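Local structure of short-chain dehydrogenase/reductase SDR (Paraburkholderia phymatum, 5VA8) at residues Ser150-Ile155 and Asn188-Ile193; Gly98-Gly103 and Gly163-Leu168; Val42-Arg47 and Ala54-Ile59. The protein probably catalyses NADP(H)-dependent oxidation or reduction, and binds NADP in the Rossmann-type fold of the short-chain dehydrogenase/reductase family. One frame throughout, in Å; residues are numbered along the deposited sequence.

Contact 1: Ser150-Ile155 and Asn188-Ile193; sequences SVKAPI and NLLPGI. With TCE (3,3',3''-phosphanetriyltripropanoic acid), chain F; NAP (NADP nicotinamide-adenine-dinucleotide phosphate), chain E.
Val151 and Leu190 meet methyl to methyl in a small buried apolar contact. Val151 CG2 lies 3.5 Å from Leu190 CD2, tighter than usual for two carbons. The two side chains cross at about a right angle. Lys152 adds its aliphatic part, with CG 3.6 Å from Leu190 CD2. One methyl of Leu190 therefore serves both neighbours. Chi1 (-61°) sets Lys152 CG against that methyl, and the chain crosses the leucine at about a right angle before bending at chi2 and chi3. Its NZ makes a salt bridge with OXT of Tyr267 of the same chain. Tyr267 of the fourth subunit, a different copy, packs on Val151 and Lys152.

No hydrogen bond joins the two segments. The polar groups look to other partners. Ser150 OG is hydrogen-bonded to Ser161 OG, and Asn188 ties strand 184-191 to Asn145 and Asn255 through its amide.

The bound groups are met farther along both segments. Pro191 CG sits over one face of the nicotinamide, 3.5 Å from NAP C5N. TCE stands on the opposite side of that ring, where Ile155 CD1 touches TCE C2 at 3.8 Å. Gly192 uses its backbone on both ligands. Its CA is 3.4 Å from TCE O12, and its carbonyl O is 3.0 Å from NAP C4N. Pro191-Gly192 matches the Pro-Gly motif that follows this strand in many short-chain dehydrogenases/reductases. C4N is the carbon that carries hydride in NADP chemistry.

The chemistry divides by position. Apolar methyls and the aliphatic part of Lys152 join the loop after strand 141-146 to strand 184-191. Beyond them, Pro191 presents ring carbons to one nicotinamide face and Gly192 presents backbone atoms, while the polar arms of TCE occupy the probable substrate side.

Contact 2: Gly98-Gly103 and Gly163-Leu168; sequences GGPPPG and GARSGL. With NAP (NADP nicotinamide-adenine-dinucleotide phosphate), chain E; TCE (3,3',3''-phosphanetriyltripropanoic acid), chain F.
Arg165 reaches from helix 159-179 to Gly99 and Pro100, in the loop after strand 92-95 of the Rossmann fold. Gly98 ends the Asn-Asn-Ala-Gly motif of the short-chain dehydrogenase/reductase family. Ser161 and Arg165 have the spacing of the family's Tyr-x-x-x-Lys motif, and probably take the places of its tyrosine and lysine.

Between the segments there is only van der Waals contact. Arg165 NH2 lies 3.4 Å from Gly99 CA and 4.0 Å from Pro100 CD. Both carbons approach the guanidinium obliquely. Gly99 lets its CA lie close to Arg165 NH2, beside the nicotinamide ribose. Pro100 also packs on Ala116 and Asn120 of helix 110-138.

Hydrogen bonds run from Arg165 to the two ligands. The side chain is extended from CG to NE, with chi2 -169° and chi3 -165°, and so delivers its flat end between the nicotinamide ribose and TCE. Arg165 NH2 donates to NAP O3D at 2.8 Å, nearly straight at 165°. It also donates to TCE O16 at 2.9 Å. Both oxygens sit at the edge of the guanidinium, near its plane. The pair of bonds should fix the rotation of the group. Arg165 NE, bonded to Ser161 OG, makes a further, weak hydrogen bond to TCE O16 at 3.3 Å.

Backbone atoms of the loop come close to NADP as well. Gly98 N is 3.1 Å from NAP N7A, and Gly99 N is 3.2 Å from NAP O3D.

Contact 3: Val42-Arg47 and Ala54-Ile59; sequences VTIVAR and ATAAAI. With NAP (NADP nicotinamide-adenine-dinucleotide phosphate), chain E.
Ile44 drives its CD1 methyl against helix 49-63, where it meets Thr55 and Ala56. Ile44 CD1 is 3.8 Å from the backbone N of Ala56 and 4.0 Å from Ala56 CB. Thr55 CG2 touches the same methyl. Ile44 CG1 stands between the backbone N and the carbonyl carbon (chi1 57°), and an extended chi2 carries CD1 out to the helix. One turn farther along the helix, Ile59 CG2 meets Val42 CG2 at 4.2 Å, the two side chains crossing at about a right angle. Ile59 CD1 also comes near Ile44 CD1. No hydrogen bond crosses the segments; the side-chain contacts are apolar.

Thr55 turns only its methyl to Ile44. Its OG1 is hydrogen-bonded to Ser24 O, which links the helix to the loop after strand 17-20.

Beyond this core the strand end holds the adenosine part of NADP. Ala46 CA is 3.4 Å from NAP N3A. Arg47 grips the 2'-phosphate with three bonds. Its backbone N and its NE both donate to NAP O1X, at 2.8 Å and 2.7 Å. Arg47 NH2 donates to NAP O2X at 2.9 Å. The phosphorus P2B lies at the guanidinium edge, in its plane. One guanidinium face covers NAP N7A, offset toward the rim. A bend at chi3 (-61°) lets the side chain serve phosphate and adenine together. This phosphate distinguishes NADP from NAD, so the grip is consistent with use of NADP.

Strand 41-46 and helix 49-63 belong to a beta-alpha-beta unit completed by strand 67-71. The two short segments run nearly antiparallel, at 161°, with axes 9.8 Å apart. Val67 of strand 67-71 packs on Val42, Ala56 and Ile59, and Ala32 of helix 26-37 packs on Ile44 and Ile59.

How the contacts relate
Along the chain contact 3 comes first and closes before the others open. Contacts 1 and 2 interleave: 98-103, 150-155, 163-168, then 188-193. Their centres are 10 Å apart and they touch, with Val151 packing on Arg165 and Ser166. Helix 159-179 of contact 2 leads into strand 184-191 of contact 1. Contact 3 lies on the opposite side of the chain's centre, about 26 Å from contact 1 and 25 Å from contact 2, centre to centre. Contacts 1 and 3 reach the same parallel sheet. All three touch NADP: contact 3 holds the 2'-phosphate end, contact 1 meets the nicotinamide, and contact 2 reaches from the nicotinamide ribose to the adenine. Contacts 1 and 2 also touch TCE.

Contact 1: Ser150-Ile155 and Asn188-Ile193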
loop_
_atom_site.group_PDB
_atom_site.type_symbol
_atom_site.label_atom_id
_atom_site.label_comp_id
_atom_site.label_asym_id
_atom_site.label_seq_id
_atom_site.Cartn_x
_atom_site.Cartn_y
_atom_site.Cartn_z
ATOM N N SER A 150 -3.527 -0.045 13.377
ATOM C CA SER A 150 -2.805 1.228 13.433
ATOM C C SER A 150 -1.651 1.307 12.435
ATOM O O SER A 150 -1.214 2.418 12.109
ATOM C CB SER A 150 -2.259 1.461 14.846
ATOM O OG SER A 150 -1.175 0.557 15.097
ATOM N N VAL A 151 -1.133 0.169 11.950
ATOM C CA VAL A 151 -0.063 0.223 10.961
ATOM C C VAL A 151 -0.596 0.472 9.552
ATOM O O VAL A 151 0.178 0.877 8.676
ATOM C CB VAL A 151 0.786 -1.060 10.975
ATOM C CG1 VAL A 151 1.254 -1.389 12.396
ATOM C CG2 VAL A 151 0.032 -2.215 10.394
ATOM N N LYS A 152 -1.903 0.276 9.323
ATOM C CA LYS A 152 -2.528 0.565 8.031
ATOM C C LYS A 152 -3.137 1.960 7.997
ATOM O O LYS A 152 -3.107 2.631 6.961
ATOM C CB LYS A 152 -3.624 -0.465 7.708
ATOM C CG LYS A 152 -3.161 -1.913 7.596
ATOM C CD LYS A 152 -2.281 -2.135 6.386
ATOM C CE LYS A 152 -3.071 -1.998 5.072
ATOM N NZ LYS A 152 -2.172 -2.302 3.909
ATOM N N ALA A 153 -3.705 2.404 9.111
ATOM C CA ALA A 153 -4.281 3.733 9.217
ATOM C C ALA A 153 -4.089 4.175 10.656
ATOM O O ALA A 153 -4.487 3.453 11.582
ATOM C CB ALA A 153 -5.761 3.742 8.829
ATOM N N PRO A 154 -3.476 5.334 10.893
ATOM C CA PRO A 154 -3.189 5.731 12.272
ATOM C C PRO A 154 -4.464 5.902 13.076
ATOM O O PRO A 154 -5.480 6.396 12.578
ATOM C CB PRO A 154 -2.447 7.064 12.111
ATOM C CG PRO A 154 -2.925 7.597 10.773
ATOM C CD PRO A 154 -3.051 6.359 9.923
ATOM N N ILE A 155 -4.399 5.486 14.333
ATOM C CA ILE A 155 -5.502 5.649 15.265
ATOM C C ILE A 155 -5.254 6.939 16.032
ATOM O O ILE A 155 -4.154 7.148 16.552
ATOM C CB ILE A 155 -5.598 4.438 16.205
ATOM C CG1 ILE A 155 -5.914 3.169 15.405
ATOM C CG2 ILE A 155 -6.628 4.679 17.310
ATOM C CD1 ILE A 155 -5.889 1.907 16.232
ATOM N N ASN A 188 2.195 -11.050 10.103
ATOM C CA ASN A 188 1.579 -10.194 11.107
ATOM C C ASN A 188 0.066 -10.300 11.010
ATOM O O ASN A 188 -0.494 -10.321 9.912
ATOM C CB ASN A 188 2.027 -8.743 10.931
ATOM C CG ASN A 188 3.537 -8.619 10.814
ATOM O OD1 ASN A 188 4.274 -9.187 11.617
ATOM N ND2 ASN A 188 4.004 -7.909 9.791
ATOM N N LEU A 189 -0.584 -10.369 12.171
ATOM C CA LEU A 189 -2.037 -10.358 12.281
ATOM C C LEU A 189 -2.450 -9.027 12.874
ATOM O O LEU A 189 -2.052 -8.704 14.000
ATOM C CB LEU A 189 -2.532 -11.500 13.166
ATOM C CG LEU A 189 -2.853 -12.857 12.551
ATOM C CD1 LEU A 189 -3.469 -13.745 13.620
ATOM C CD2 LEU A 189 -3.796 -12.710 11.344
ATOM N N LEU A 190 -3.247 -8.266 12.128
ATOM C CA LEU A 190 -3.590 -6.890 12.473
ATOM C C LEU A 190 -5.043 -6.830 12.913
ATOM O O LEU A 190 -5.949 -6.816 12.057
ATOM C CB LEU A 190 -3.371 -5.960 11.272
ATOM C CG LEU A 190 -1.968 -5.657 10.732
ATOM C CD1 LEU A 190 -1.166 -6.908 10.383
ATOM C CD2 LEU A 190 -2.116 -4.808 9.475
ATOM N N PRO A 191 -5.333 -6.772 14.214
ATOM C CA PRO A 191 -6.735 -6.678 14.637
ATOM C C PRO A 191 -7.292 -5.285 14.406
ATOM O O PRO A 191 -6.623 -4.279 14.662
ATOM C CB PRO A 191 -6.699 -7.003 16.142
ATOM C CG PRO A 191 -5.260 -7.224 16.495
ATOM C CD PRO A 191 -4.395 -6.786 15.347
ATOM N N GLY A 192 -8.535 -5.242 13.915
ATOM C CA GLY A 192 -9.406 -4.096 14.111
ATOM C C GLY A 192 -9.923 -4.135 15.535
ATOM O O GLY A 192 -9.181 -4.539 16.434
ATOM N N ILE A 193 -11.167 -3.763 15.792
ATOM C CA ILE A 193 -11.640 -3.761 17.173
ATOM C C ILE A 193 -12.183 -5.142 17.531
ATOM O O ILE A 193 -13.034 -5.706 16.826
ATOM C CB ILE A 193 -12.668 -2.644 17.420
ATOM C CG1 ILE A 193 -13.081 -2.654 18.900
ATOM C CG2 ILE A 193 -13.865 -2.755 16.492
ATOM C CD1 ILE A 193 -13.921 -1.451 19.322
HETATM O O16 TCE F . -2.300 -0.469 20.373
HETATM C C14 TCE F . -3.230 -0.568 19.527
HETATM O O15 TCE F . -3.045 -0.222 18.336
HETATM C C5 TCE F . -4.598 -1.087 19.967
HETATM C C2 TCE F . -5.605 -0.786 18.862
HETATM P P TCE F . -7.198 -1.661 19.238
HETATM C C3 TCE F . -7.648 -1.519 21.019
HETATM C C6 TCE F . -7.926 -0.030 21.179
HETATM C C8 TCE F . -8.187 0.226 22.648
HETATM O O10 TCE F . -9.231 0.842 22.964
HETATM O O9 TCE F . -7.374 -0.184 23.522
HETATM C C1 TCE F . -8.518 -0.997 18.137
HETATM C C4 TCE F . -8.084 -1.253 16.698
HETATM C C11 TCE F . -9.133 -0.632 15.794
HETATM O O12 TCE F . -9.065 -0.758 14.542
HETATM O O13 TCE F . -10.077 0.008 16.327
HETATM P PA NAP E . -6.319 -8.187 26.842
HETATM O O1A NAP E . -7.634 -8.835 26.678
HETATM O O2A NAP E . -6.219 -7.160 27.951
HETATM O O5B NAP E . -5.255 -9.364 27.070
HETATM C C5B NAP E . -3.875 -9.022 27.263
HETATM C C4B NAP E . -3.176 -10.260 27.753
HETATM O O4B NAP E . -1.752 -10.038 27.699
HETATM C C3B NAP E . -3.473 -10.645 29.202
HETATM O O3B NAP E . -3.362 -12.054 29.349
HETATM C C2B NAP E . -2.351 -9.931 29.951
HETATM O O2B NAP E . -2.207 -10.518 31.265
HETATM C C1B NAP E . -1.191 -10.189 28.988
HETATM N N9A NAP E . -0.090 -9.236 29.092
HETATM C C8A NAP E . -0.156 -7.882 28.900
HETATM N N7A NAP E . 1.007 -7.277 28.946
HETATM C C5A NAP E . 1.903 -8.306 29.197
HETATM C C6A NAP E . 3.300 -8.324 29.377
HETATM N N6A NAP E . 4.071 -7.232 29.324
HETATM N N1A NAP E . 3.887 -9.516 29.627
HETATM C C2A NAP E . 3.118 -10.611 29.676
HETATM N N3A NAP E . 1.793 -10.716 29.523
HETATM C C4A NAP E . 1.242 -9.520 29.290
HETATM O O3 NAP E . -5.863 -7.466 25.490
HETATM P PN NAP E . -6.119 -7.790 23.943
HETATM O O1N NAP E . -6.045 -9.248 23.723
HETATM O O2N NAP E . -7.334 -7.060 23.526
HETATM O O5D NAP E . -4.847 -7.064 23.306
HETATM C C5D NAP E . -3.661 -7.802 22.948
HETATM C C4D NAP E . -2.811 -6.863 22.129
HETATM O O4D NAP E . -3.517 -6.541 20.908
HETATM C C3D NAP E . -2.482 -5.519 22.790
HETATM O O3D NAP E . -1.178 -5.077 22.413
HETATM C C2D NAP E . -3.538 -4.593 22.194
HETATM O O2D NAP E . -3.185 -3.213 22.202
HETATM C C1D NAP E . -3.574 -5.151 20.775
HETATM N N1N NAP E . -4.804 -4.806 20.020
HETATM C C2N NAP E . -6.013 -5.018 20.567
HETATM C C3N NAP E . -7.152 -4.753 19.837
HETATM C C7N NAP E . -8.554 -4.960 20.325
HETATM O O7N NAP E . -9.476 -4.305 19.804
HETATM N N7N NAP E . -8.741 -5.737 21.389
HETATM C C4N NAP E . -7.008 -4.342 18.513
HETATM C C5N NAP E . -5.745 -4.122 17.988
HETATM C C6N NAP E . -4.649 -4.344 18.765
HETATM P P2B NAP E . -1.426 -9.747 32.446
HETATM O O1X NAP E . 0.018 -9.741 32.066
HETATM O O2X NAP E . -2.009 -8.337 32.548
HETATM O O3X NAP E . -1.738 -10.590 33.699
#

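Contact 2: Gly98-Gly103 and Gly163-Leu168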
loop_
_atom_site.group_PDB
_atom_site.type_symbol
_atom_site.label_atom_id
_atom_site.label_comp_id
_atom_site.label_asym_id
_atom_site.label_seq_id
_atom_site.Cartn_x
_atom_site.Cartn_y
_atom_site.Cartn_z
ATOM N N GLY A 98 1.033 -6.182 26.047
ATOM C CA GLY A 98 0.099 -5.085 26.224
ATOM C C GLY A 98 0.514 -3.878 25.408
ATOM O O GLY A 98 1.701 -3.596 25.244
ATOM N N GLY A 99 -0.487 -3.165 24.889
ATOM C CA GLY A 99 -0.256 -2.021 24.042
ATOM C C GLY A 99 -0.071 -0.736 24.826
ATOM O O GLY A 99 -0.250 -0.686 26.052
ATOM N N PRO A 100 0.307 0.331 24.130
ATOM C CA PRO A 100 0.650 1.587 24.817
ATOM C C PRO A 100 -0.589 2.362 25.219
ATOM O O PRO A 100 -1.699 2.100 24.730
ATOM C CB PRO A 100 1.468 2.353 23.770
ATOM C CG PRO A 100 0.969 1.828 22.450
ATOM C CD PRO A 100 0.562 0.389 22.679
ATOM N N PRO A 101 -0.435 3.323 26.122
ATOM C CA PRO A 101 -1.556 4.149 26.543
ATOM C C PRO A 101 -1.915 5.164 25.476
ATOM O O PRO A 101 -1.069 5.546 24.651
ATOM C CB PRO A 101 -1.010 4.847 27.795
ATOM C CG PRO A 101 0.441 4.981 27.489
ATOM C CD PRO A 101 0.809 3.686 26.828
ATOM N N PRO A 102 -3.155 5.633 25.476
ATOM C CA PRO A 102 -3.555 6.711 24.569
ATOM C C PRO A 102 -3.076 8.076 25.043
ATOM O O PRO A 102 -2.756 8.290 26.216
ATOM C CB PRO A 102 -5.083 6.642 24.616
ATOM C CG PRO A 102 -5.365 6.188 26.016
ATOM C CD PRO A 102 -4.279 5.170 26.314
ATOM N N GLY A 103 -3.054 9.013 24.103
ATOM C CA GLY A 103 -2.768 10.392 24.445
ATOM C C GLY A 103 -2.570 11.231 23.205
ATOM O O GLY A 103 -2.483 10.723 22.083
ATOM N N GLY A 163 3.313 4.479 15.814
ATOM C CA GLY A 163 4.747 4.426 15.641
ATOM C C GLY A 163 5.369 3.071 15.927
ATOM O O GLY A 163 5.992 2.483 15.037
ATOM N N ALA A 164 5.230 2.559 17.155
ATOM C CA ALA A 164 6.001 1.375 17.531
ATOM C C ALA A 164 5.644 0.173 16.670
ATOM O O ALA A 164 6.530 -0.583 16.250
ATOM C CB ALA A 164 5.790 1.056 19.013
ATOM N N ARG A 165 4.356 -0.028 16.390
ATOM C CA ARG A 165 3.991 -1.243 15.676
ATOM C C ARG A 165 4.331 -1.145 14.204
ATOM O O ARG A 165 4.604 -2.173 13.571
ATOM C CB ARG A 165 2.505 -1.534 15.856
ATOM C CG ARG A 165 2.142 -1.682 17.335
ATOM C CD ARG A 165 0.740 -2.218 17.414
ATOM N NE ARG A 165 0.093 -2.108 18.719
ATOM C CZ ARG A 165 0.028 -3.073 19.632
ATOM N NH1 ARG A 165 0.656 -4.239 19.453
ATOM N NH2 ARG A 165 -0.683 -2.859 20.736
ATOM N N SER A 166 4.342 0.074 13.656
ATOM C CA SER A 166 4.818 0.273 12.294
ATOM C C SER A 166 6.312 -0.004 12.195
ATOM O O SER A 166 6.791 -0.507 11.166
ATOM C CB SER A 166 4.500 1.692 11.831
ATOM O OG SER A 166 3.094 1.870 11.700
ATOM N N GLY A 167 7.057 0.351 13.246
ATOM C CA GLY A 167 8.473 0.014 13.292
ATOM C C GLY A 167 8.702 -1.478 13.238
ATOM O O GLY A 167 9.548 -1.963 12.479
ATOM N N LEU A 168 7.974 -2.229 14.064
ATOM C CA LEU A 168 8.084 -3.685 13.996
ATOM C C LEU A 168 7.809 -4.171 12.585
ATOM O O LEU A 168 8.556 -4.989 12.035
ATOM C CB LEU A 168 7.103 -4.338 14.971
ATOM C CG LEU A 168 7.071 -5.867 14.886
ATOM C CD1 LEU A 168 8.442 -6.431 15.248
ATOM C CD2 LEU A 168 5.993 -6.441 15.817
HETATM P PA NAP E . -6.319 -8.187 26.842
HETATM O O1A NAP E . -7.634 -8.835 26.678
HETATM O O2A NAP E . -6.219 -7.160 27.951
HETATM O O5B NAP E . -5.255 -9.364 27.070
HETATM C C5B NAP E . -3.875 -9.022 27.263
HETATM C C4B NAP E . -3.176 -10.260 27.753
HETATM O O4B NAP E . -1.752 -10.038 27.699
HETATM C C3B NAP E . -3.473 -10.645 29.202
HETATM O O3B NAP E . -3.362 -12.054 29.349
HETATM C C2B NAP E . -2.351 -9.931 29.951
HETATM O O2B NAP E . -2.207 -10.518 31.265
HETATM C C1B NAP E . -1.191 -10.189 28.988
HETATM N N9A NAP E . -0.090 -9.236 29.092
HETATM C C8A NAP E . -0.156 -7.882 28.900
HETATM N N7A NAP E . 1.007 -7.277 28.946
HETATM C C5A NAP E . 1.903 -8.306 29.197
HETATM C C6A NAP E . 3.300 -8.324 29.377
HETATM N N6A NAP E . 4.071 -7.232 29.324
HETATM N N1A NAP E . 3.887 -9.516 29.627
HETATM C C2A NAP E . 3.118 -10.611 29.676
HETATM N N3A NAP E . 1.793 -10.716 29.523
HETATM C C4A NAP E . 1.242 -9.520 29.290
HETATM O O3 NAP E . -5.863 -7.466 25.490
HETATM P PN NAP E . -6.119 -7.790 23.943
HETATM O O1N NAP E . -6.045 -9.248 23.723
HETATM O O2N NAP E . -7.334 -7.060 23.526
HETATM O O5D NAP E . -4.847 -7.064 23.306
HETATM C C5D NAP E . -3.661 -7.802 22.948
HETATM C C4D NAP E . -2.811 -6.863 22.129
HETATM O O4D NAP E . -3.517 -6.541 20.908
HETATM C C3D NAP E . -2.482 -5.519 22.790
HETATM O O3D NAP E . -1.178 -5.077 22.413
HETATM C C2D NAP E . -3.538 -4.593 22.194
HETATM O O2D NAP E . -3.185 -3.213 22.202
HETATM C C1D NAP E . -3.574 -5.151 20.775
HETATM N N1N NAP E . -4.804 -4.806 20.020
HETATM C C2N NAP E . -6.013 -5.018 20.567
HETATM C C3N NAP E . -7.152 -4.753 19.837
HETATM C C7N NAP E . -8.554 -4.960 20.325
HETATM O O7N NAP E . -9.476 -4.305 19.804
HETATM N N7N NAP E . -8.741 -5.737 21.389
HETATM C C4N NAP E . -7.008 -4.342 18.513
HETATM C C5N NAP E . -5.745 -4.122 17.988
HETATM C C6N NAP E . -4.649 -4.344 18.765
HETATM P P2B NAP E . -1.426 -9.747 32.446
HETATM O O1X NAP E . 0.018 -9.741 32.066
HETATM O O2X NAP E . -2.009 -8.337 32.548
HETATM O O3X NAP E . -1.738 -10.590 33.699
HETATM O O16 TCE F . -2.300 -0.469 20.373
HETATM C C14 TCE F . -3.230 -0.568 19.527
HETATM O O15 TCE F . -3.045 -0.222 18.336
HETATM C C5 TCE F . -4.598 -1.087 19.967
HETATM C C2 TCE F . -5.605 -0.786 18.862
HETATM P P TCE F . -7.198 -1.661 19.238
HETATM C C3 TCE F . -7.648 -1.519 21.019
HETATM C C6 TCE F . -7.926 -0.030 21.179
HETATM C C8 TCE F . -8.187 0.226 22.648
HETATM O O10 TCE F . -9.231 0.842 22.964
HETATM O O9 TCE F . -7.374 -0.184 23.522
HETATM C C1 TCE F . -8.518 -0.997 18.137
HETATM C C4 TCE F . -8.084 -1.253 16.698
HETATM C C11 TCE F . -9.133 -0.632 15.794
HETATM O O12 TCE F . -9.065 -0.758 14.542
HETATM O O13 TCE F . -10.077 0.008 16.327
#

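Contact 3: Val42-Arg47 and Ala54-Ile59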
loop_
_atom_site.group_PDB
_atom_site.type_symbol
_atom_site.label_atom_id
_atom_site.label_comp_id
_atom_site.label_asym_id
_atom_site.label_seq_id
_atom_site.Cartn_x
_atom_site.Cartn_y
_atom_site.Cartn_z
ATOM N N VAL A 42 1.296 -25.838 24.096
ATOM C CA VAL A 42 1.400 -24.385 24.187
ATOM C C VAL A 42 2.020 -23.987 25.519
ATOM O O VAL A 42 1.684 -24.535 26.572
ATOM C CB VAL A 42 0.036 -23.682 23.991
ATOM C CG1 VAL A 42 -0.449 -23.868 22.547
ATOM C CG2 VAL A 42 -0.991 -24.187 24.998
ATOM N N THR A 43 2.936 -23.029 25.455
ATOM C CA THR A 43 3.452 -22.332 26.622
ATOM C C THR A 43 2.857 -20.935 26.590
ATOM O O THR A 43 3.101 -20.184 25.637
ATOM C CB THR A 43 4.978 -22.281 26.585
ATOM O OG1 THR A 43 5.499 -23.609 26.679
ATOM C CG2 THR A 43 5.520 -21.439 27.735
ATOM N N ILE A 44 2.049 -20.599 27.597
ATOM C CA ILE A 44 1.377 -19.303 27.645
ATOM C C ILE A 44 2.047 -18.438 28.703
ATOM O O ILE A 44 2.446 -18.923 29.771
ATOM C CB ILE A 44 -0.143 -19.415 27.892
ATOM C CG1 ILE A 44 -0.475 -20.159 29.183
ATOM C CG2 ILE A 44 -0.829 -20.106 26.705
ATOM C CD1 ILE A 44 -1.978 -20.112 29.504
ATOM N N VAL A 45 2.179 -17.155 28.387
ATOM C CA VAL A 45 2.916 -16.190 29.197
ATOM C C VAL A 45 1.978 -15.056 29.583
ATOM O O VAL A 45 1.272 -14.510 28.724
ATOM C CB VAL A 45 4.131 -15.634 28.429
ATOM C CG1 VAL A 45 4.843 -14.599 29.268
ATOM C CG2 VAL A 45 5.101 -16.767 28.037
ATOM N N ALA A 46 1.970 -14.698 30.868
ATOM C CA ALA A 46 1.276 -13.502 31.325
ATOM C C ALA A 46 1.888 -13.080 32.653
ATOM O O ALA A 46 2.584 -13.860 33.302
ATOM C CB ALA A 46 -0.236 -13.731 31.472
ATOM N N ARG A 47 1.605 -11.842 33.060
ATOM C CA ARG A 47 2.226 -11.323 34.276
ATOM C C ARG A 47 1.530 -11.817 35.536
ATOM O O ARG A 47 2.198 -12.127 36.530
ATOM C CB ARG A 47 2.243 -9.796 34.244
ATOM C CG ARG A 47 3.146 -9.238 33.138
ATOM C CD ARG A 47 2.902 -7.752 32.913
ATOM N NE ARG A 47 1.523 -7.496 32.501
ATOM C CZ ARG A 47 1.063 -6.298 32.157
ATOM N NH1 ARG A 47 1.873 -5.247 32.156
ATOM N NH2 ARG A 47 -0.209 -6.145 31.813
ATOM N N ALA A 54 -5.472 -20.129 35.697
ATOM C CA ALA A 54 -6.826 -20.567 35.372
ATOM C C ALA A 54 -6.963 -20.854 33.882
ATOM O O ALA A 54 -7.513 -21.888 33.480
ATOM C CB ALA A 54 -7.832 -19.508 35.821
ATOM N N THR A 55 -6.451 -19.954 33.043
ATOM C CA THR A 55 -6.485 -20.199 31.606
ATOM C C THR A 55 -5.671 -21.435 31.239
ATOM O O THR A 55 -6.078 -22.218 30.372
ATOM C CB THR A 55 -5.982 -18.963 30.862
ATOM O OG1 THR A 55 -6.918 -17.897 31.068
ATOM C CG2 THR A 55 -5.847 -19.234 29.364
ATOM N N ALA A 56 -4.520 -21.635 31.891
ATOM C CA ALA A 56 -3.744 -22.840 31.611
ATOM C C ALA A 56 -4.552 -24.095 31.935
ATOM O O ALA A 56 -4.585 -25.041 31.138
ATOM C CB ALA A 56 -2.428 -22.821 32.390
ATOM N N ALA A 57 -5.241 -24.102 33.081
ATOM C CA ALA A 57 -6.058 -25.257 33.441
ATOM C C ALA A 57 -7.185 -25.469 32.440
ATOM O O ALA A 57 -7.501 -26.609 32.084
ATOM C CB ALA A 57 -6.624 -25.088 34.850
ATOM N N ALA A 58 -7.801 -24.381 31.974
ATOM C CA ALA A 58 -8.879 -24.506 30.999
ATOM C C ALA A 58 -8.386 -25.136 29.701
ATOM O O ALA A 58 -9.049 -26.015 29.143
ATOM C CB ALA A 58 -9.502 -23.137 30.727
ATOM N N ILE A 59 -7.230 -24.694 29.198
ATOM C CA ILE A 59 -6.734 -25.227 27.930
ATOM C C ILE A 59 -6.351 -26.697 28.081
ATOM O O ILE A 59 -6.617 -27.516 27.190
ATOM C CB ILE A 59 -5.559 -24.370 27.423
ATOM C CG1 ILE A 59 -6.047 -22.959 27.096
ATOM C CG2 ILE A 59 -4.915 -24.999 26.184
ATOM C CD1 ILE A 59 -4.916 -21.986 26.722
HETATM P PA NAP E . -6.319 -8.187 26.842
HETATM O O1A NAP E . -7.634 -8.835 26.678
HETATM O O2A NAP E . -6.219 -7.160 27.951
HETATM O O5B NAP E . -5.255 -9.364 27.070
HETATM C C5B NAP E . -3.875 -9.022 27.263
HETATM C C4B NAP E . -3.176 -10.260 27.753
HETATM O O4B NAP E . -1.752 -10.038 27.699
HETATM C C3B NAP E . -3.473 -10.645 29.202
HETATM O O3B NAP E . -3.362 -12.054 29.349
HETATM C C2B NAP E . -2.351 -9.931 29.951
HETATM O O2B NAP E . -2.207 -10.518 31.265
HETATM C C1B NAP E . -1.191 -10.189 28.988
HETATM N N9A NAP E . -0.090 -9.236 29.092
HETATM C C8A NAP E . -0.156 -7.882 28.900
HETATM N N7A NAP E . 1.007 -7.277 28.946
HETATM C C5A NAP E . 1.903 -8.306 29.197
HETATM C C6A NAP E . 3.300 -8.324 29.377
HETATM N N6A NAP E . 4.071 -7.232 29.324
HETATM N N1A NAP E . 3.887 -9.516 29.627
HETATM C C2A NAP E . 3.118 -10.611 29.676
HETATM N N3A NAP E . 1.793 -10.716 29.523
HETATM C C4A NAP E . 1.242 -9.520 29.290
HETATM O O3 NAP E . -5.863 -7.466 25.490
HETATM P PN NAP E . -6.119 -7.790 23.943
HETATM O O1N NAP E . -6.045 -9.248 23.723
HETATM O O2N NAP E . -7.334 -7.060 23.526
HETATM O O5D NAP E . -4.847 -7.064 23.306
HETATM C C5D NAP E . -3.661 -7.802 22.948
HETATM C C4D NAP E . -2.811 -6.863 22.129
HETATM O O4D NAP E . -3.517 -6.541 20.908
HETATM C C3D NAP E . -2.482 -5.519 22.790
HETATM O O3D NAP E . -1.178 -5.077 22.413
HETATM C C2D NAP E . -3.538 -4.593 22.194
HETATM O O2D NAP E . -3.185 -3.213 22.202
HETATM C C1D NAP E . -3.574 -5.151 20.775
HETATM N N1N NAP E . -4.804 -4.806 20.020
HETATM C C2N NAP E . -6.013 -5.018 20.567
HETATM C C3N NAP E . -7.152 -4.753 19.837
HETATM C C7N NAP E . -8.554 -4.960 20.325
HETATM O O7N NAP E . -9.476 -4.305 19.804
HETATM N N7N NAP E . -8.741 -5.737 21.389
HETATM C C4N NAP E . -7.008 -4.342 18.513
HETATM C C5N NAP E . -5.745 -4.122 17.988
HETATM C C6N NAP E . -4.649 -4.344 18.765
HETATM P P2B NAP E . -1.426 -9.747 32.446
HETATM O O1X NAP E . 0.018 -9.741 32.066
HETATM O O2X NAP E . -2.009 -8.337 32.548
HETATM O O3X NAP E . -1.738 -10.590 33.699
#